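PDB 5MV0: L protein from CAS virus, which probably serves as the viral polymerase, its N-terminal domain resembling the cap-snatching endonucleases that cleave capped host RNA to prime viral transcription. Local coordinates for residues K36-A41 with S167-S172. Numbering follows the deposited sequence.
Sequences KLAMSA and SILSYS
A38 of helix 34-57 faces I168 and L169 of helix 155-170, in a helix-helix packing within the cap-snatching domain, a member of the PDDEXK nuclease clan. Alanine suits this place because its single methyl lets the two helices approach closely: the CA atoms of A38 and I168 lie 6.8 Å apart. That methyl points at the other helix and meets both of its neighbours there, with A38 CB 4.0 Å from I168 CG2 and 3.9 Å from L169 CG. Isoleucine reaches it with the branch methyl CG2, which stands opposite the backbone N, while CG1 lies beside that N (chi1 -74°). Leucine suits the next position because its branched end serves two partners: CG and CD2 lie against the A38 methyl, and CD2 also meets the sulfur of M39. I168 also touches T7 of helix 4-20, and L37, lying off to the flank of the pair, packs on T7, K11 and I14 of that helix.

The solvent side is looser. S170 and Y171 are exposed and make no contact with 36-41; S170 OG instead bonds to L166 O and to Y184 OH. K36, which makes no contact with 167-172, is held separately, its NZ bonding to Y25 O and S28 O of the second subunit. The partly exposed M39 adds a looser apolar contact, its flexible, unbranched chain bending at chi2 (-38°) and chi3 (-67°). It crosses the leucine side chain at about a right angle, bringing M39 SD to 4.1 Å from L169 CD2.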
loop_
_atom_site.group_PDB
_atom_site.type_symbol
_atom_site.label_atom_id
_atom_site.label_comp_id
_atom_site.label_asym_id
_atom_site.label_seq_id
_atom_site.Cartn_x
_atom_site.Cartn_y
_atom_site.Cartn_z
ATOM N N LYS B 36 19.444 6.869 -3.934
ATOM C CA LYS B 36 18.893 5.606 -3.476
ATOM C C LYS B 36 17.405 5.528 -3.782
ATOM O O LYS B 36 16.892 4.473 -4.173
ATOM C CB LYS B 36 19.151 5.462 -1.981
ATOM C CG LYS B 36 19.109 4.053 -1.478
ATOM C CD LYS B 36 19.758 3.985 -0.103
ATOM C CE LYS B 36 19.703 2.584 0.459
ATOM N NZ LYS B 36 20.426 2.547 1.750
ATOM N N LEU B 37 16.694 6.639 -3.590
ATOM C CA LEU B 37 15.271 6.667 -3.910
ATOM C C LEU B 37 15.041 6.487 -5.401
ATOM O O LEU B 37 14.120 5.764 -5.819
ATOM C CB LEU B 37 14.661 7.985 -3.438
ATOM C CG LEU B 37 13.148 8.110 -3.650
ATOM C CD1 LEU B 37 12.399 7.168 -2.717
ATOM C CD2 LEU B 37 12.704 9.536 -3.441
ATOM N N ALA B 38 15.858 7.146 -6.228
ATOM C CA ALA B 38 15.699 7.001 -7.672
ATOM C C ALA B 38 15.882 5.553 -8.098
ATOM O O ALA B 38 15.129 5.050 -8.942
ATOM C CB ALA B 38 16.682 7.908 -8.429
ATOM N N MET B 39 16.872 4.856 -7.520
ATOM C CA MET B 39 17.087 3.470 -7.932
ATOM C C MET B 39 15.958 2.570 -7.442
ATOM O O MET B 39 15.561 1.625 -8.139
ATOM C CB MET B 39 18.452 2.966 -7.438
ATOM C CG MET B 39 19.679 3.686 -8.073
ATOM S SD MET B 39 19.544 4.122 -9.838
ATOM C CE MET B 39 19.510 2.500 -10.609
ATOM N N SER B 40 15.405 2.854 -6.264
ATOM C CA SER B 40 14.255 2.082 -5.797
ATOM C C SER B 40 13.050 2.284 -6.714
ATOM O O SER B 40 12.316 1.332 -7.006
ATOM C CB SER B 40 13.925 2.470 -4.348
ATOM O OG SER B 40 12.663 1.942 -3.966
ATOM N N ALA B 41 12.843 3.508 -7.194
ATOM C CA ALA B 41 11.752 3.774 -8.126
ATOM C C ALA B 41 11.927 3.000 -9.425
ATOM O O ALA B 41 10.964 2.429 -9.951
ATOM C CB ALA B 41 11.677 5.273 -8.406
ATOM N N SER B 167 15.058 12.667 -13.653
ATOM C CA SER B 167 15.358 14.040 -13.275
ATOM C C SER B 167 16.381 14.095 -12.142
ATOM O O SER B 167 17.337 14.880 -12.189
ATOM C CB SER B 167 14.070 14.752 -12.879
ATOM O OG SER B 167 14.363 16.060 -12.451
ATOM N N ILE B 168 16.190 13.271 -11.110
ATOM C CA ILE B 168 17.164 13.173 -10.021
ATOM C C ILE B 168 18.529 12.750 -10.555
ATOM O O ILE B 168 19.548 13.399 -10.291
ATOM C CB ILE B 168 16.659 12.198 -8.947
ATOM C CG1 ILE B 168 15.539 12.850 -8.134
ATOM C CG2 ILE B 168 17.798 11.733 -8.047
ATOM C CD1 ILE B 168 14.734 11.862 -7.319
ATOM N N LEU B 169 18.568 11.649 -11.309
ATOM C CA LEU B 169 19.837 11.102 -11.789
ATOM C C LEU B 169 20.531 12.015 -12.798
ATOM O O LEU B 169 21.752 11.915 -12.965
ATOM C CB LEU B 169 19.604 9.725 -12.413
ATOM C CG LEU B 169 19.067 8.612 -11.489
ATOM C CD1 LEU B 169 18.559 7.418 -12.294
ATOM C CD2 LEU B 169 20.122 8.151 -10.480
ATOM N N SER B 170 19.789 12.899 -13.469
ATOM C CA SER B 170 20.363 13.763 -14.499
ATOM C C SER B 170 20.989 15.037 -13.949
ATOM O O SER B 170 21.642 15.759 -14.708
ATOM C CB SER B 170 19.291 14.147 -15.520
ATOM O OG SER B 170 18.921 13.001 -16.257
ATOM N N TYR B 171 20.803 15.337 -12.665
ATOM C CA TYR B 171 21.312 16.595 -12.129
ATOM C C TYR B 171 22.836 16.617 -12.084
ATOM O O TYR B 171 23.453 17.648 -12.367
ATOM C CB TYR B 171 20.743 16.831 -10.738
ATOM C CG TYR B 171 21.223 18.111 -10.097
ATOM C CD1 TYR B 171 22.128 18.080 -9.041
ATOM C CD2 TYR B 171 20.763 19.349 -10.537
ATOM C CE1 TYR B 171 22.567 19.255 -8.437
ATOM C CE2 TYR B 171 21.198 20.531 -9.940
ATOM C CZ TYR B 171 22.099 20.475 -8.890
ATOM O OH TYR B 171 22.541 21.638 -8.291
ATOM N N SER B 172 23.459 15.500 -11.718
ATOM C CA SER B 172 24.908 15.406 -11.598
ATOM C C SER B 172 25.339 14.022 -12.056
ATOM O O SER B 172 24.703 13.026 -11.692
ATOM C CB SER B 172 25.361 15.644 -10.151
ATOM O OG SER B 172 26.675 15.144 -9.943
#